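Local structure of TRAP dicarboxylate transporter, DctP subunit (Ochrobactrum anthropi, 4P47) at residues N131-L136 / L144-L149; A35-K40 / G74-T79; Q44-E49 / R268-K273. The protein probably captures a small organic solute, likely a carboxylate, in the periplasm and delivers it to the membrane components of a TRAP transporter. All blocks are in the same frame, centred on the assembly; numbering follows the deposited sequence.

In the fold
Contacts 1 and 3 are buried, while contact 2 is only partly so. Contact 1 sets helix 127-133 against strand 141-156, and contact 3 sets helix 43-58 against helix 254-288. The two meet where Gln-271 OE1 accepts from Glu-148 N at 2.9 Å. Contact 2 joins the loop after strand 30-35 to the start of helix 76-85, and it touches contact 3 through Asn-38 N and Gln-44 OE1, 3.0 Å apart. Their chemistry differs: sulfur and aromatic packing in contact 1, a water beside a carboxylate in contact 2, and glycine-permitted helix packing with a water at its tyrosine rim in contact 3. Centres lie about 15 to 17 Å apart.

Contact 1 (N131-L136 / L144-L149); sequences NLMKRL and LAYWEL
Met-133 and Tyr-146 carry this contact, with Leu-132 closing in on the phenol from the same helix. The two larger side chains slide past one another in opposite directions. Met-133 CG lies 3.4 Å from Tyr-146 OH and 3.9 Å from Tyr-146 CZ, approaching the ring obliquely. Further along the thioether, Met-133 SD comes to 4.0 Å from Tyr-146 CE2. The sulfur stands 4.7 Å from the ring centroid and 36° off the ring normal, which meets the description of a Met-aromatic contact in a slanted form. Leu-132 crosses the tyrosine at about a right angle, and its CB sits 3.6 Å from Tyr-146 OH.

The first two torsions explain how the sulfur gets there. Met-133 CG stands anti to its own carbonyl carbon (chi1 -70°), and the nearly extended chi2 (-165°) carries SD on past the ring toward Leu-144; the bend at chi3 only swings CE. Besides the ring, SD lies 4.1 Å from Leu-144 N, a packing distance.

Outward from this shell, the tyrosine hydroxyl bonds to the carbonyl O of Gly-129, in the same helix 127-133 that supplies Leu-132 and Met-133. Behind Met-133 the chain makes a type I turn, closed by Leu-136 N on Met-133 O at 3.0 Å. On the far side, Leu-144 and Ala-145 pair with Val-242 of strand 229-245, which fixes the strand from which Tyr-146 projects.

The phenol therefore joins strand to helix twice over, by a polar bond at its oxygen and by apolar contact around it. The buried hydroxyl has its partner in Gly-129, whereas Ala-145 N, also buried here, has none in the model; the nearby thioether offers it polarisable packing at most.

Contact 2 (A35-K40 / G74-T79); sequences AAANSK and GSDPQT
The start of helix 76-85, built as a capping box, faces the end of strand 30-35 and the loop that follows, with Asp-76 opposite Ala-37 and Thr-79 opposite Ala-35. Ser-75 is the N-cap: its OG accepts from Gln-78 N at 3.1 Å, with an N-H...O angle of 157°. The return bond, from Ser-75 N to Gln-78 OE1, is weak at 3.5 Å. The first helical turn is closed by Thr-79 N on Ser-75 O at 2.9 Å.

Between the two segments the direct touches are light. Ala-35 CB meets the methyl CG2 of Thr-79 at 4.1 Å; that methyl stands opposite the threonine's backbone N, leaving OG1 on the other branch. Ala-37 CB packs against the carboxylate of Asp-76, 3.8 Å from OD1. With Asp-76 CG set beside its own backbone N (chi1 -71°), the carboxylate turns toward the loop, where Ala-37 N donates to a water at 2.9 Å. The same water lies 2.9 Å from Asp-76 OD1, although other acceptors compete for its protons.

No direct hydrogen bond spans the two segments. The polar link is thus a water that accepts from the Ala-37 amide and can donate to the Asp-76 carboxylate, beside one methyl-to-methyl contact. Sitting in the first turn, the charge of Asp-76 is likely to be stabilised by the helix N-terminus.

Contact 3 (Q44-E49 / R268-K273); sequences QVTGME and RDYQRK
Gln-271 packs along the bare backbone of Gly-47, and its side chain can be followed atom by atom. CB lies 4.0 Å from Gly-47 CA, and CG, the next atom, 3.9 Å from that same carbon. CG stands anti to the backbone N (chi1 -172°), and the chain then bends sharply at chi2 (-83°) to carry the amide along helix 43-58. At the tip the two ends diverge: NE2 packs beside the backbone N of Gln-44, and OE1 accepts from Glu-148 N in strand 141-156.

The close fit depends on Gly-47. Its CA is 4.6 Å from Gln-271 CA, and a CB modelled on it would fall 2.7 Å from Gln-271 CG, a clash. The axes of segments 44-49 and 268-273 approach to 8.7 Å, with 151° between their N-to-C directions, roughly antiparallel.

One residue earlier on each helix, Tyr-270 crosses Thr-46 at about a right angle. Thr-46 CG2 sits 3.3 Å from Tyr-270 OH, while Thr-46 O lies near the ring plane at its edge. A water joins the pair, 2.9 Å from both Thr-46 O, to which it donates, and Tyr-270 OH. Lys-50 adds a cation-pi contact to the ring. A leucine in place of Tyr-270 has no hydroxyl or aromatic ring: the water would probably lose its link to helix 254-288, and Lys-50 its aromatic partner.

Around this crossing, Trp-147 of strand 141-156 touches Met-48, Arg-268 and Gln-271, bringing the strand against both helices. Gln-44 reaches on to Gln-240 of strand 229-245 through NE2 and to Asn-38 N through OE1. Helix 43-58 is thereby tied to the sheet and to the loop after strand 30-35, while Arg-272, on the long helix 254-288, forms salt bridges with Asp-121 and Asp-125 of helix 117-125.

Contact 1 (N131-L136 / L144-L149)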
loop_
_atom_site.group_PDB
_atom_site.type_symbol
_atom_site.label_atom_id
_atom_site.label_comp_id
_atom_site.label_asym_id
_atom_site.label_seq_id
_atom_site.Cartn_x
_atom_site.Cartn_y
_atom_site.Cartn_z
ATOM N N ASN A 131 5.702 -13.097 9.128
ATOM C CA ASN A 131 7.114 -13.107 9.455
ATOM C C ASN A 131 7.741 -11.718 9.401
ATOM O O ASN A 131 8.674 -11.432 10.138
ATOM C CB ASN A 131 7.868 -14.115 8.571
ATOM C CG ASN A 131 7.569 -15.542 8.950
ATOM O OD1 ASN A 131 7.167 -15.811 10.070
ATOM N ND2 ASN A 131 7.754 -16.460 8.013
ATOM N N LEU A 132 7.206 -10.837 8.566
ATOM C CA LEU A 132 7.650 -9.461 8.614
ATOM C C LEU A 132 7.292 -8.851 9.967
ATOM O O LEU A 132 8.123 -8.198 10.596
ATOM C CB LEU A 132 7.023 -8.632 7.490
ATOM C CG LEU A 132 7.599 -8.840 6.085
ATOM C CD1 LEU A 132 6.818 -8.036 5.082
ATOM C CD2 LEU A 132 9.068 -8.454 6.053
ATOM N N MET A 133 6.056 -9.046 10.414
ATOM C CA MET A 133 5.611 -8.447 11.680
ATOM C C MET A 133 6.408 -8.914 12.880
ATOM O O MET A 133 6.576 -8.184 13.842
ATOM C CB MET A 133 4.121 -8.711 11.904
ATOM C CG MET A 133 3.256 -7.940 10.949
ATOM S SD MET A 133 1.534 -7.883 11.418
ATOM C CE MET A 133 1.154 -9.621 11.509
ATOM N N LYS A 134 6.911 -10.137 12.832
ATOM C CA LYS A 134 7.731 -10.646 13.920
ATOM C C LYS A 134 9.010 -9.851 14.160
ATOM O O LYS A 134 9.596 -9.906 15.231
ATOM C CB LYS A 134 8.046 -12.127 13.687
ATOM C CG LYS A 134 6.805 -12.991 13.854
ATOM C CD LYS A 134 7.109 -14.386 14.381
ATOM C CE LYS A 134 7.310 -15.380 13.261
ATOM N NZ LYS A 134 7.363 -16.781 13.792
ATOM N N ARG A 135 9.426 -9.083 13.160
ATOM C CA ARG A 135 10.623 -8.269 13.245
ATOM C C ARG A 135 10.386 -6.926 13.948
ATOM O O ARG A 135 11.333 -6.178 14.219
ATOM C CB ARG A 135 11.175 -8.028 11.825
ATOM C CG ARG A 135 11.513 -9.328 11.082
ATOM C CD ARG A 135 11.805 -9.140 9.575
ATOM N NE ARG A 135 12.076 -10.432 8.934
ATOM C CZ ARG A 135 13.281 -10.990 8.862
ATOM N NH1 ARG A 135 14.336 -10.367 9.368
ATOM N NH2 ARG A 135 13.433 -12.177 8.287
ATOM N N LEU A 136 9.130 -6.604 14.256
ATOM C CA LEU A 136 8.802 -5.277 14.764
ATOM C C LEU A 136 9.083 -5.053 16.254
ATOM O O LEU A 136 9.494 -3.957 16.615
ATOM C CB LEU A 136 7.352 -4.898 14.404
ATOM C CG LEU A 136 7.156 -4.634 12.907
ATOM C CD1 LEU A 136 5.660 -4.500 12.617
ATOM C CD2 LEU A 136 7.898 -3.400 12.434
ATOM N N LEU A 144 -0.343 -5.355 14.034
ATOM C CA LEU A 144 -1.640 -5.958 14.326
ATOM C C LEU A 144 -2.319 -6.599 13.110
ATOM O O LEU A 144 -2.900 -7.676 13.217
ATOM C CB LEU A 144 -2.563 -4.903 14.940
ATOM C CG LEU A 144 -2.128 -4.342 16.289
ATOM C CD1 LEU A 144 -3.030 -3.196 16.690
ATOM C CD2 LEU A 144 -2.153 -5.450 17.363
ATOM N N ALA A 145 -2.255 -5.952 11.951
ATOM C CA ALA A 145 -2.945 -6.417 10.753
ATOM C C ALA A 145 -2.440 -5.611 9.575
ATOM O O ALA A 145 -1.866 -4.529 9.747
ATOM C CB ALA A 145 -4.459 -6.252 10.885
ATOM N N TYR A 146 -2.647 -6.149 8.384
ATOM C CA TYR A 146 -2.466 -5.405 7.158
ATOM C C TYR A 146 -3.823 -5.002 6.601
ATOM O O TYR A 146 -4.739 -5.820 6.525
ATOM C CB TYR A 146 -1.701 -6.231 6.117
ATOM C CG TYR A 146 -0.302 -6.575 6.522
ATOM C CD1 TYR A 146 0.721 -5.659 6.373
ATOM C CD2 TYR A 146 0.016 -7.818 7.041
ATOM C CE1 TYR A 146 2.018 -5.952 6.747
ATOM C CE2 TYR A 146 1.311 -8.122 7.396
ATOM C CZ TYR A 146 2.305 -7.193 7.240
ATOM O OH TYR A 146 3.617 -7.476 7.591
ATOM N N TRP A 147 -3.947 -3.726 6.248
ATOM C CA TRP A 147 -5.123 -3.207 5.564
ATOM C C TRP A 147 -4.675 -2.799 4.145
ATOM O O TRP A 147 -3.517 -3.032 3.770
ATOM C CB TRP A 147 -5.688 -2.001 6.307
ATOM C CG TRP A 147 -6.299 -2.264 7.663
ATOM C CD1 TRP A 147 -6.366 -3.442 8.343
ATOM C CD2 TRP A 147 -6.920 -1.286 8.484
ATOM N NE1 TRP A 147 -7.020 -3.253 9.543
ATOM C CE2 TRP A 147 -7.356 -1.925 9.650
ATOM C CE3 TRP A 147 -7.129 0.098 8.350
ATOM C CZ2 TRP A 147 -7.993 -1.229 10.676
ATOM C CZ3 TRP A 147 -7.769 0.777 9.348
ATOM C CH2 TRP A 147 -8.176 0.125 10.505
ATOM N N GLU A 148 -5.573 -2.234 3.348
ATOM C CA GLU A 148 -5.230 -1.915 1.962
ATOM C C GLU A 148 -5.146 -0.425 1.715
ATOM O O GLU A 148 -6.040 0.309 2.110
ATOM C CB GLU A 148 -6.285 -2.490 1.025
ATOM C CG GLU A 148 -6.088 -2.097 -0.445
ATOM C CD GLU A 148 -6.911 -2.951 -1.379
ATOM O OE1 GLU A 148 -6.388 -4.010 -1.765
ATOM O OE2 GLU A 148 -8.054 -2.550 -1.714
ATOM N N LEU A 149 -4.088 0.031 1.040
ATOM C CA LEU A 149 -4.147 1.306 0.332
ATOM C C LEU A 149 -4.543 1.027 -1.116
ATOM O O LEU A 149 -5.632 1.388 -1.544
ATOM C CB LEU A 149 -2.830 2.083 0.430
ATOM C CG LEU A 149 -2.877 3.543 -0.004
ATOM C CD1 LEU A 149 -2.947 3.663 -1.504
ATOM C CD2 LEU A 149 -4.022 4.312 0.625
#

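Contact 2 (A35-K40 / G74-T79)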
loop_
_atom_site.group_PDB
_atom_site.type_symbol
_atom_site.label_atom_id
_atom_site.label_comp_id
_atom_site.label_asym_id
_atom_site.label_seq_id
_atom_site.Cartn_x
_atom_site.Cartn_y
_atom_site.Cartn_z
ATOM N N ALA A 35 -3.616 7.582 14.849
ATOM C CA ALA A 35 -3.320 8.621 13.869
ATOM C C ALA A 35 -3.179 8.047 12.460
ATOM O O ALA A 35 -2.728 6.921 12.274
ATOM C CB ALA A 35 -2.039 9.301 14.249
ATOM N N ALA A 36 -3.562 8.817 11.445
ATOM C CA ALA A 36 -3.286 8.453 10.062
ATOM C C ALA A 36 -3.283 9.685 9.191
ATOM O O ALA A 36 -3.699 10.758 9.614
ATOM C CB ALA A 36 -4.317 7.458 9.546
ATOM N N ALA A 37 -2.859 9.488 7.947
ATOM C CA ALA A 37 -2.723 10.579 6.977
ATOM C C ALA A 37 -4.012 11.034 6.321
ATOM O O ALA A 37 -4.164 12.220 6.058
ATOM C CB ALA A 37 -1.757 10.161 5.911
ATOM N N ASN A 38 -4.934 10.121 6.019
ATOM C CA ASN A 38 -6.089 10.475 5.196
ATOM C C ASN A 38 -7.268 10.977 6.017
ATOM O O ASN A 38 -7.231 10.953 7.237
ATOM C CB ASN A 38 -6.467 9.276 4.330
ATOM C CG ASN A 38 -5.372 8.913 3.366
ATOM O OD1 ASN A 38 -4.740 7.843 3.466
ATOM N ND2 ASN A 38 -5.098 9.823 2.442
ATOM N N SER A 39 -8.319 11.447 5.335
ATOM C CA SER A 39 -9.447 12.091 6.008
ATOM C C SER A 39 -10.722 11.254 5.959
ATOM O O SER A 39 -10.803 10.284 5.206
ATOM C CB SER A 39 -9.717 13.462 5.380
ATOM O OG SER A 39 -8.600 14.319 5.544
ATOM N N LYS A 40 -11.703 11.625 6.783
ATOM C CA LYS A 40 -13.024 11.006 6.771
ATOM C C LYS A 40 -13.509 10.872 5.344
ATOM O O LYS A 40 -13.391 11.808 4.541
ATOM C CB LYS A 40 -14.031 11.856 7.558
ATOM C CG LYS A 40 -14.280 11.418 8.993
ATOM C CD LYS A 40 -13.046 11.582 9.866
ATOM C CE LYS A 40 -13.375 12.219 11.208
ATOM N NZ LYS A 40 -12.734 11.490 12.340
ATOM N N GLY A 74 1.310 14.736 12.266
ATOM C CA GLY A 74 2.581 14.663 11.569
ATOM C C GLY A 74 2.566 13.686 10.413
ATOM O O GLY A 74 1.580 12.978 10.176
ATOM N N SER A 75 3.668 13.644 9.684
ATOM C CA SER A 75 3.826 12.696 8.590
ATOM C C SER A 75 3.809 11.268 9.112
ATOM O O SER A 75 3.980 11.039 10.306
ATOM C CB SER A 75 5.149 12.947 7.858
ATOM O OG SER A 75 6.235 12.545 8.653
ATOM N N ASP A 76 3.638 10.307 8.217
ATOM C CA ASP A 76 3.676 8.913 8.646
ATOM C C ASP A 76 5.027 8.533 9.288
ATOM O O ASP A 76 5.050 7.934 10.360
ATOM C CB ASP A 76 3.261 7.982 7.503
ATOM C CG ASP A 76 1.784 8.066 7.190
ATOM O OD1 ASP A 76 0.995 8.541 8.028
ATOM O OD2 ASP A 76 1.403 7.657 6.072
ATOM N N PRO A 77 6.169 8.897 8.663
ATOM C CA PRO A 77 7.462 8.632 9.319
ATOM C C PRO A 77 7.621 9.294 10.715
ATOM O O PRO A 77 8.223 8.744 11.627
ATOM C CB PRO A 77 8.483 9.219 8.329
ATOM C CG PRO A 77 7.802 9.198 7.031
ATOM C CD PRO A 77 6.340 9.402 7.293
ATOM N N GLN A 78 7.085 10.500 10.854
ATOM C CA GLN A 78 7.120 11.180 12.138
ATOM C C GLN A 78 6.308 10.387 13.167
ATOM O O GLN A 78 6.786 10.098 14.265
ATOM C CB GLN A 78 6.611 12.617 12.003
ATOM C CG GLN A 78 6.614 13.390 13.319
ATOM C CD GLN A 78 5.987 14.764 13.193
ATOM O OE1 GLN A 78 5.617 15.198 12.099
ATOM N NE2 GLN A 78 5.859 15.456 14.320
ATOM N N THR A 79 5.095 10.005 12.797
ATOM C CA THR A 79 4.225 9.266 13.706
ATOM C C THR A 79 4.775 7.886 14.035
ATOM O O THR A 79 4.621 7.403 15.144
ATOM C CB THR A 79 2.792 9.250 13.176
ATOM O OG1 THR A 79 2.278 10.582 13.303
ATOM C CG2 THR A 79 1.901 8.295 13.958
HETATM O O HOH W 1 -1.398 7.070 7.181
#

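Contact 3 (Q44-E49 / R268-K273)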
loop_
_atom_site.group_PDB
_atom_site.type_symbol
_atom_site.label_atom_id
_atom_site.label_comp_id
_atom_site.label_asym_id
_atom_site.label_seq_id
_atom_site.Cartn_x
_atom_site.Cartn_y
_atom_site.Cartn_z
ATOM N N GLN A 44 -9.273 4.189 4.383
ATOM C CA GLN A 44 -8.433 4.106 5.566
ATOM C C GLN A 44 -9.176 4.575 6.816
ATOM O O GLN A 44 -9.199 3.885 7.839
ATOM C CB GLN A 44 -7.185 4.944 5.365
ATOM C CG GLN A 44 -6.236 4.922 6.538
ATOM C CD GLN A 44 -5.140 5.939 6.369
ATOM O OE1 GLN A 44 -5.388 7.143 6.408
ATOM N NE2 GLN A 44 -3.931 5.477 6.170
ATOM N N VAL A 45 -9.782 5.751 6.752
ATOM C CA VAL A 45 -10.462 6.287 7.917
ATOM C C VAL A 45 -11.764 5.543 8.185
ATOM O O VAL A 45 -12.148 5.362 9.338
ATOM C CB VAL A 45 -10.654 7.797 7.806
ATOM C CG1 VAL A 45 -11.369 8.324 9.025
ATOM C CG2 VAL A 45 -9.297 8.458 7.646
ATOM N N THR A 46 -12.421 5.062 7.144
ATOM C CA THR A 46 -13.596 4.234 7.347
ATOM C C THR A 46 -13.205 2.977 8.125
ATOM O O THR A 46 -13.933 2.545 9.015
ATOM C CB THR A 46 -14.265 3.936 6.003
ATOM O OG1 THR A 46 -14.629 5.189 5.413
ATOM C CG2 THR A 46 -15.514 3.094 6.189
ATOM N N GLY A 47 -12.055 2.406 7.807
ATOM C CA GLY A 47 -11.552 1.268 8.569
ATOM C C GLY A 47 -11.237 1.639 10.011
ATOM O O GLY A 47 -11.537 0.883 10.944
ATOM N N MET A 48 -10.634 2.803 10.214
ATOM C CA MET A 48 -10.323 3.273 11.562
ATOM C C MET A 48 -11.583 3.451 12.405
ATOM O O MET A 48 -11.605 3.129 13.589
ATOM C CB MET A 48 -9.578 4.599 11.495
ATOM C CG MET A 48 -8.180 4.459 10.904
ATOM S SD MET A 48 -7.423 6.031 10.459
ATOM C CE MET A 48 -7.011 6.658 12.094
ATOM N N GLU A 49 -12.645 3.943 11.781
ATOM C CA GLU A 49 -13.917 4.134 12.479
ATOM C C GLU A 49 -14.538 2.804 12.868
ATOM O O GLU A 49 -15.060 2.655 13.972
ATOM C CB GLU A 49 -14.891 4.936 11.596
ATOM C CG GLU A 49 -14.461 6.378 11.433
ATOM C CD GLU A 49 -15.157 7.105 10.299
ATOM O OE1 GLU A 49 -15.759 6.448 9.428
ATOM O OE2 GLU A 49 -15.087 8.351 10.287
ATOM N N ARG A 268 -10.044 -5.036 9.321
ATOM C CA ARG A 268 -9.288 -5.311 8.108
ATOM C C ARG A 268 -10.174 -5.786 6.973
ATOM O O ARG A 268 -10.115 -5.256 5.861
ATOM C CB ARG A 268 -8.218 -6.370 8.385
ATOM C CG ARG A 268 -7.550 -6.944 7.148
ATOM C CD ARG A 268 -6.719 -8.150 7.495
ATOM N NE ARG A 268 -7.573 -9.322 7.703
ATOM C CZ ARG A 268 -7.171 -10.457 8.245
ATOM N NH1 ARG A 268 -5.942 -10.610 8.688
ATOM N NH2 ARG A 268 -8.046 -11.446 8.366
ATOM N N ASP A 269 -10.990 -6.803 7.234
ATOM C CA ASP A 269 -11.770 -7.409 6.155
ATOM C C ASP A 269 -12.778 -6.396 5.631
ATOM O O ASP A 269 -13.019 -6.285 4.418
ATOM C CB ASP A 269 -12.513 -8.654 6.624
ATOM C CG ASP A 269 -11.589 -9.757 7.088
ATOM O OD1 ASP A 269 -10.374 -9.702 6.810
ATOM O OD2 ASP A 269 -12.120 -10.700 7.738
ATOM N N TYR A 270 -13.356 -5.624 6.541
ATOM C CA TYR A 270 -14.298 -4.585 6.186
ATOM C C TYR A 270 -13.618 -3.464 5.394
ATOM O O TYR A 270 -14.160 -2.981 4.397
ATOM C CB TYR A 270 -14.920 -4.036 7.484
ATOM C CG TYR A 270 -15.700 -2.760 7.373
ATOM C CD1 TYR A 270 -17.022 -2.751 6.952
ATOM C CD2 TYR A 270 -15.123 -1.564 7.728
ATOM C CE1 TYR A 270 -17.739 -1.554 6.867
ATOM C CE2 TYR A 270 -15.812 -0.394 7.658
ATOM C CZ TYR A 270 -17.107 -0.379 7.228
ATOM O OH TYR A 270 -17.759 0.837 7.182
ATOM N N GLN A 271 -12.451 -3.034 5.855
ATOM C CA GLN A 271 -11.721 -1.932 5.225
ATOM C C GLN A 271 -11.370 -2.293 3.773
ATOM O O GLN A 271 -11.468 -1.466 2.858
ATOM C CB GLN A 271 -10.443 -1.611 6.011
ATOM C CG GLN A 271 -9.720 -0.361 5.537
ATOM C CD GLN A 271 -8.813 -0.584 4.342
ATOM O OE1 GLN A 271 -8.287 -1.666 4.135
ATOM N NE2 GLN A 271 -8.609 0.466 3.559
ATOM N N ARG A 272 -10.958 -3.532 3.543
ATOM C CA ARG A 272 -10.565 -3.974 2.214
ATOM C C ARG A 272 -11.788 -3.972 1.303
ATOM O O ARG A 272 -11.701 -3.569 0.145
ATOM C CB ARG A 272 -9.943 -5.365 2.293
ATOM C CG ARG A 272 -8.531 -5.373 2.848
ATOM C CD ARG A 272 -8.127 -6.777 3.197
ATOM N NE ARG A 272 -6.730 -6.893 3.538
ATOM C CZ ARG A 272 -6.173 -8.025 3.969
ATOM N NH1 ARG A 272 -6.929 -9.090 4.219
ATOM N NH2 ARG A 272 -4.874 -8.091 4.205
ATOM N N LYS A 273 -12.942 -4.403 1.804
ATOM C CA LYS A 273 -14.157 -4.353 0.998
ATOM C C LYS A 273 -14.534 -2.919 0.625
ATOM O O LYS A 273 -14.898 -2.635 -0.525
ATOM C CB LYS A 273 -15.323 -5.009 1.727
ATOM C CG LYS A 273 -15.301 -6.507 1.664
ATOM C CD LYS A 273 -16.366 -7.087 2.585
ATOM C CE LYS A 273 -17.691 -6.336 2.459
ATOM N NZ LYS A 273 -18.583 -6.589 3.621
HETATM O O HOH W 2 -16.826 2.432 9.393
#